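Local atomic coordinates of protein-glutamine gamma-glutamyltransferase 2 (Pagrus major, PDB entry 1G0D), a protein that probably catalyses calcium-dependent acyl transfer from peptide-bound glutamine to lysine side chains, cross-linking proteins, or to small amines such as serotonin and dopamine. Residues Ala510-Tyr515 with Arg551-His556; Thr486-Ile491 with His557-Lys562. All blocks are in the same frame, centred on the assembly; numbering follows the deposited sequence.

Interaction 1: Ala510-Tyr515 with Arg551-His556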
loop_
_atom_site.group_PDB
_atom_site.type_symbol
_atom_site.label_atom_id
_atom_site.label_comp_id
_atom_site.label_asym_id
_atom_site.label_seq_id
_atom_site.Cartn_x
_atom_site.Cartn_y
_atom_site.Cartn_z
ATOM N N ALA A 510 26.613 -6.471 -16.588
ATOM C CA ALA A 510 25.189 -6.371 -16.737
ATOM C C ALA A 510 24.668 -7.701 -16.204
ATOM O O ALA A 510 24.982 -8.764 -16.752
ATOM C CB ALA A 510 24.853 -6.186 -18.182
ATOM N N MET A 511 23.902 -7.643 -15.117
ATOM C CA MET A 511 23.364 -8.848 -14.492
ATOM C C MET A 511 21.891 -8.651 -14.260
ATOM O O MET A 511 21.469 -7.535 -14.024
ATOM C CB MET A 511 24.018 -9.064 -13.143
ATOM C CG MET A 511 23.372 -8.232 -12.065
ATOM S SD MET A 511 24.513 -7.728 -10.764
ATOM C CE MET A 511 25.865 -7.140 -11.820
ATOM N N ALA A 512 21.113 -9.728 -14.314
ATOM C CA ALA A 512 19.678 -9.627 -14.070
ATOM C C ALA A 512 19.502 -9.409 -12.564
ATOM O O ALA A 512 20.379 -9.771 -11.764
ATOM C CB ALA A 512 18.973 -10.887 -14.508
ATOM N N VAL A 513 18.373 -8.821 -12.177
ATOM C CA VAL A 513 18.106 -8.496 -10.770
ATOM C C VAL A 513 16.592 -8.549 -10.440
ATOM O O VAL A 513 15.737 -8.671 -11.354
ATOM C CB VAL A 513 18.649 -7.077 -10.516
ATOM C CG1 VAL A 513 17.523 -6.131 -10.286
ATOM C CG2 VAL A 513 19.633 -7.060 -9.383
ATOM N N THR A 514 16.262 -8.502 -9.149
ATOM C CA THR A 514 14.851 -8.472 -8.729
ATOM C C THR A 514 14.665 -7.111 -8.084
ATOM O O THR A 514 15.656 -6.480 -7.671
ATOM C CB THR A 514 14.468 -9.528 -7.673
ATOM O OG1 THR A 514 15.145 -9.256 -6.444
ATOM C CG2 THR A 514 14.801 -10.906 -8.151
ATOM N N TYR A 515 13.426 -6.632 -7.980
ATOM C CA TYR A 515 13.262 -5.313 -7.385
ATOM C C TYR A 515 13.877 -5.288 -5.999
ATOM O O TYR A 515 14.508 -4.299 -5.652
ATOM C CB TYR A 515 11.794 -4.853 -7.366
ATOM C CG TYR A 515 11.031 -5.115 -6.101
ATOM C CD1 TYR A 515 10.348 -6.315 -5.915
ATOM C CD2 TYR A 515 10.918 -4.140 -5.117
ATOM C CE1 TYR A 515 9.555 -6.540 -4.777
ATOM C CE2 TYR A 515 10.112 -4.356 -3.950
ATOM C CZ TYR A 515 9.438 -5.562 -3.801
ATOM O OH TYR A 515 8.650 -5.799 -2.695
ATOM N N ARG A 551 17.044 -15.754 -19.998
ATOM C CA ARG A 551 17.539 -16.770 -19.089
ATOM C C ARG A 551 17.620 -16.338 -17.615
ATOM O O ARG A 551 17.329 -17.127 -16.729
ATOM C CB ARG A 551 18.923 -17.246 -19.587
ATOM C CG ARG A 551 18.902 -18.518 -20.449
ATOM C CD ARG A 551 19.425 -18.267 -21.855
ATOM N NE ARG A 551 20.878 -18.128 -21.877
ATOM C CZ ARG A 551 21.610 -18.003 -22.988
ATOM N NH1 ARG A 551 21.026 -18.003 -24.183
ATOM N NH2 ARG A 551 22.930 -17.850 -22.906
ATOM N N CYS A 552 17.956 -15.075 -17.358
ATOM C CA CYS A 552 18.166 -14.605 -15.988
ATOM C C CYS A 552 17.157 -13.635 -15.382
ATOM O O CYS A 552 17.007 -13.545 -14.169
ATOM C CB CYS A 552 19.571 -13.982 -15.908
ATOM S SG CYS A 552 20.801 -14.514 -17.211
ATOM N N VAL A 553 16.479 -12.908 -16.242
ATOM C CA VAL A 553 15.516 -11.909 -15.838
ATOM C C VAL A 553 14.242 -12.557 -15.279
ATOM O O VAL A 553 13.953 -13.698 -15.606
ATOM C CB VAL A 553 15.289 -10.999 -17.059
ATOM C CG1 VAL A 553 13.871 -10.933 -17.451
ATOM C CG2 VAL A 553 15.894 -9.671 -16.788
ATOM N N SER A 554 13.526 -11.830 -14.406
ATOM C CA SER A 554 12.270 -12.258 -13.721
ATOM C C SER A 554 11.014 -11.539 -14.260
ATOM O O SER A 554 11.069 -10.816 -15.259
ATOM C CB SER A 554 12.360 -11.924 -12.224
ATOM O OG SER A 554 12.464 -13.074 -11.422
ATOM N N GLU A 555 9.896 -11.696 -13.542
ATOM C CA GLU A 555 8.622 -11.087 -13.920
ATOM C C GLU A 555 8.703 -9.573 -14.089
ATOM O O GLU A 555 7.890 -8.989 -14.804
ATOM C CB GLU A 555 7.576 -11.397 -12.868
ATOM C CG GLU A 555 7.926 -10.795 -11.534
ATOM C CD GLU A 555 8.359 -11.826 -10.516
ATOM O OE1 GLU A 555 8.424 -11.460 -9.320
ATOM O OE2 GLU A 555 8.632 -12.991 -10.906
ATOM N N HIS A 556 9.670 -8.936 -13.432
ATOM C CA HIS A 556 9.808 -7.489 -13.548
ATOM C C HIS A 556 10.769 -7.124 -14.669
ATOM O O HIS A 556 10.938 -5.958 -14.983
ATOM C CB HIS A 556 10.265 -6.848 -12.213
ATOM C CG HIS A 556 9.154 -6.646 -11.206
ATOM N ND1 HIS A 556 7.843 -6.994 -11.448
ATOM C CD2 HIS A 556 9.181 -6.170 -9.936
ATOM C CE1 HIS A 556 7.108 -6.746 -10.375
ATOM N NE2 HIS A 556 7.897 -6.247 -9.444
#
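A512 presses its methyl group onto the backbone and side chains of C552 and V553. Its CB lies 3.3 Å from C552 O and 3.6 Å from V553 N, over the peptide that joins the two residues. The same methyl lies 3.4 Å from C552 CB, and V553 CG2 approaches it at 4.0 Å. The C552 carbonyl oxygen accepts a hydrogen bond from R520 NE, outside the two segments. Further along, Y515 and H556 lie side by side and point the same way. With CG beside its backbone N (chi1 -80°), H556 runs along Y515 and presents its CD2 edge to it. H556 CD2 is 3.9 Å from Y515 CB, which lies near the imidazole plane. CD2 also reaches the tyrosine ring obliquely, 4.2 Å from Y515 CD1. The phenol ring stacks on F331 and meets W273 edge to face. Y515 is important for catalytic activity, and its OH makes a weak hydrogen bond to the backbone N of the active-site residue C272. Between the two segments the contact is van der Waals, so here they are fitted by shape; R520 adds a polar hold on C552.

Interaction 2: Thr486-Ile491 with His557-Lys562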
loop_
_atom_site.group_PDB
_atom_site.type_symbol
_atom_site.label_atom_id
_atom_site.label_comp_id
_atom_site.label_asym_id
_atom_site.label_seq_id
_atom_site.Cartn_x
_atom_site.Cartn_y
_atom_site.Cartn_z
ATOM N N THR A 486 13.460 -7.464 -26.915
ATOM C CA THR A 486 14.476 -6.936 -27.818
ATOM C C THR A 486 15.933 -6.893 -27.327
ATOM O O THR A 486 16.206 -6.896 -26.115
ATOM C CB THR A 486 14.069 -5.497 -28.299
ATOM O OG1 THR A 486 14.399 -4.535 -27.297
ATOM C CG2 THR A 486 12.570 -5.406 -28.556
ATOM N N ASP A 487 16.871 -6.878 -28.280
ATOM C CA ASP A 487 18.283 -6.769 -27.942
ATOM C C ASP A 487 18.502 -5.278 -27.990
ATOM O O ASP A 487 17.945 -4.614 -28.848
ATOM C CB ASP A 487 19.198 -7.368 -29.002
ATOM C CG ASP A 487 18.696 -8.657 -29.583
ATOM O OD1 ASP A 487 18.173 -9.527 -28.846
ATOM O OD2 ASP A 487 18.866 -8.795 -30.812
ATOM N N PHE A 488 19.338 -4.730 -27.124
ATOM C CA PHE A 488 19.519 -3.281 -27.161
ATOM C C PHE A 488 20.886 -2.863 -26.703
ATOM O O PHE A 488 21.648 -3.658 -26.192
ATOM C CB PHE A 488 18.477 -2.612 -26.247
ATOM C CG PHE A 488 18.468 -3.166 -24.831
ATOM C CD1 PHE A 488 17.651 -4.252 -24.493
ATOM C CD2 PHE A 488 19.312 -2.636 -23.853
ATOM C CE1 PHE A 488 17.687 -4.807 -23.200
ATOM C CE2 PHE A 488 19.349 -3.187 -22.570
ATOM C CZ PHE A 488 18.539 -4.270 -22.244
ATOM N N ASP A 489 21.178 -1.589 -26.856
ATOM C CA ASP A 489 22.456 -1.089 -26.422
ATOM C C ASP A 489 22.239 -0.190 -25.228
ATOM O O ASP A 489 21.176 0.434 -25.095
ATOM C CB ASP A 489 23.129 -0.262 -27.513
ATOM C CG ASP A 489 23.148 -0.959 -28.855
ATOM O OD1 ASP A 489 23.175 -0.239 -29.877
ATOM O OD2 ASP A 489 23.136 -2.210 -28.893
ATOM N N VAL A 490 23.245 -0.151 -24.357
ATOM C CA VAL A 490 23.266 0.695 -23.168
ATOM C C VAL A 490 24.602 1.418 -23.256
ATOM O O VAL A 490 25.638 0.773 -23.327
ATOM C CB VAL A 490 23.299 -0.141 -21.847
ATOM C CG1 VAL A 490 23.530 0.776 -20.682
ATOM C CG2 VAL A 490 22.003 -0.912 -21.664
ATOM N N ILE A 491 24.608 2.742 -23.260
ATOM C CA ILE A 491 25.889 3.426 -23.302
ATOM C C ILE A 491 26.407 3.754 -21.915
ATOM O O ILE A 491 25.638 4.099 -21.012
ATOM C CB ILE A 491 25.821 4.722 -24.091
ATOM C CG1 ILE A 491 25.364 4.417 -25.491
ATOM C CG2 ILE A 491 27.171 5.374 -24.154
ATOM C CD1 ILE A 491 23.924 4.636 -25.600
ATOM N N HIS A 557 11.412 -8.112 -15.273
ATOM C CA HIS A 557 12.326 -7.823 -16.386
ATOM C C HIS A 557 13.365 -6.726 -16.095
ATOM O O HIS A 557 13.488 -5.756 -16.858
ATOM C CB HIS A 557 11.515 -7.419 -17.634
ATOM C CG HIS A 557 10.201 -8.124 -17.758
ATOM N ND1 HIS A 557 10.050 -9.294 -18.471
ATOM C CD2 HIS A 557 8.990 -7.853 -17.225
ATOM C CE1 HIS A 557 8.803 -9.714 -18.371
ATOM N NE2 HIS A 557 8.138 -8.855 -17.619
ATOM N N LEU A 558 14.136 -6.901 -15.018
ATOM C CA LEU A 558 15.150 -5.925 -14.607
ATOM C C LEU A 558 16.628 -6.297 -14.849
ATOM O O LEU A 558 17.074 -7.413 -14.572
ATOM C CB LEU A 558 14.981 -5.639 -13.125
ATOM C CG LEU A 558 13.839 -4.783 -12.619
ATOM C CD1 LEU A 558 13.666 -5.135 -11.144
ATOM C CD2 LEU A 558 14.132 -3.271 -12.827
ATOM N N ILE A 559 17.403 -5.333 -15.323
ATOM C CA ILE A 559 18.807 -5.562 -15.568
ATOM C C ILE A 559 19.616 -4.471 -14.892
ATOM O O ILE A 559 19.534 -3.299 -15.254
ATOM C CB ILE A 559 19.096 -5.584 -17.098
ATOM C CG1 ILE A 559 18.592 -6.913 -17.689
ATOM C CG2 ILE A 559 20.597 -5.410 -17.366
ATOM C CD1 ILE A 559 18.468 -6.911 -19.174
ATOM N N ARG A 560 20.406 -4.850 -13.900
ATOM C CA ARG A 560 21.224 -3.870 -13.211
ATOM C C ARG A 560 22.570 -3.732 -13.921
ATOM O O ARG A 560 23.329 -4.683 -13.972
ATOM C CB ARG A 560 21.448 -4.318 -11.775
ATOM C CG ARG A 560 22.016 -3.258 -10.852
ATOM C CD ARG A 560 21.896 -3.746 -9.429
ATOM N NE ARG A 560 20.541 -3.596 -8.917
ATOM C CZ ARG A 560 20.168 -3.901 -7.676
ATOM N NH1 ARG A 560 18.905 -3.725 -7.292
ATOM N NH2 ARG A 560 21.055 -4.388 -6.818
ATOM N N VAL A 561 22.856 -2.565 -14.487
ATOM C CA VAL A 561 24.130 -2.329 -15.154
ATOM C C VAL A 561 25.015 -1.537 -14.209
ATOM O O VAL A 561 24.536 -0.612 -13.556
ATOM C CB VAL A 561 23.936 -1.518 -16.435
ATOM C CG1 VAL A 561 25.281 -1.248 -17.103
ATOM C CG2 VAL A 561 23.007 -2.271 -17.371
ATOM N N LYS A 562 26.286 -1.919 -14.105
ATOM C CA LYS A 562 27.251 -1.226 -13.235
ATOM C C LYS A 562 28.512 -0.854 -13.995
ATOM O O LYS A 562 28.922 -1.536 -14.915
ATOM C CB LYS A 562 27.645 -2.105 -12.053
ATOM C CG LYS A 562 26.466 -2.605 -11.264
ATOM C CD LYS A 562 26.943 -3.402 -10.055
ATOM C CE LYS A 562 25.799 -3.856 -9.174
ATOM N NZ LYS A 562 26.327 -4.297 -7.863
#
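The F488 ring turns its edge, not a face, toward I559. Its far corner, CZ, meets I559 CD1 at 4.1 Å, and that methyl lies near the ring plane. V490 CG2, from the same strand as the phenylalanine, is also at the edge and in the plane. P482 and L544 touch the F488 side chain from outside the two segments. F488 and I559 come from opposite directions, and I559 is extended beyond CG1 (chi2 164°), which carries CD1 out to the ring. Two residues further along each strand, V490 CG1 and V561 CG1 face each other at 4.5 Å, a loose approach. The backbones stay well apart: the nearest CA atoms, those of V490 and V561, are 8.6 Å from each other. I477 touches both valines, and I580 also packs on V490. I477 and I580 probably line the GTP site, as in related transglutaminases. All the side chains that meet here are apolar. Strand 488-496 belongs to a three-stranded sheet and strand 558-566 to a larger mixed sheet. F488 and V490 point between the sheets from one side, I559 and V561 from the other. They form part of the interior of the first C-terminal beta-barrel domain.

In the fold
Interactions 1 and 2 share the sheet in which strands 502-513 and 558-566 are neighbours. M511 O and V513 N are probably hydrogen-bonded to R560 N and L558 O, which ties one contact to the other. Their centres are about 10 Å apart, and interaction 1 is nested within the chain loop closed by interaction 2. The contact 486-491 with 557-562 is the more buried one and joins two sheets through branched and aromatic side chains. The contact 510-515 with 551-556 is partly buried. It sets a loop against strand 502-513 and the residues after it, involves backbone as well as side chains, and it alone runs on to the catalytic cysteine.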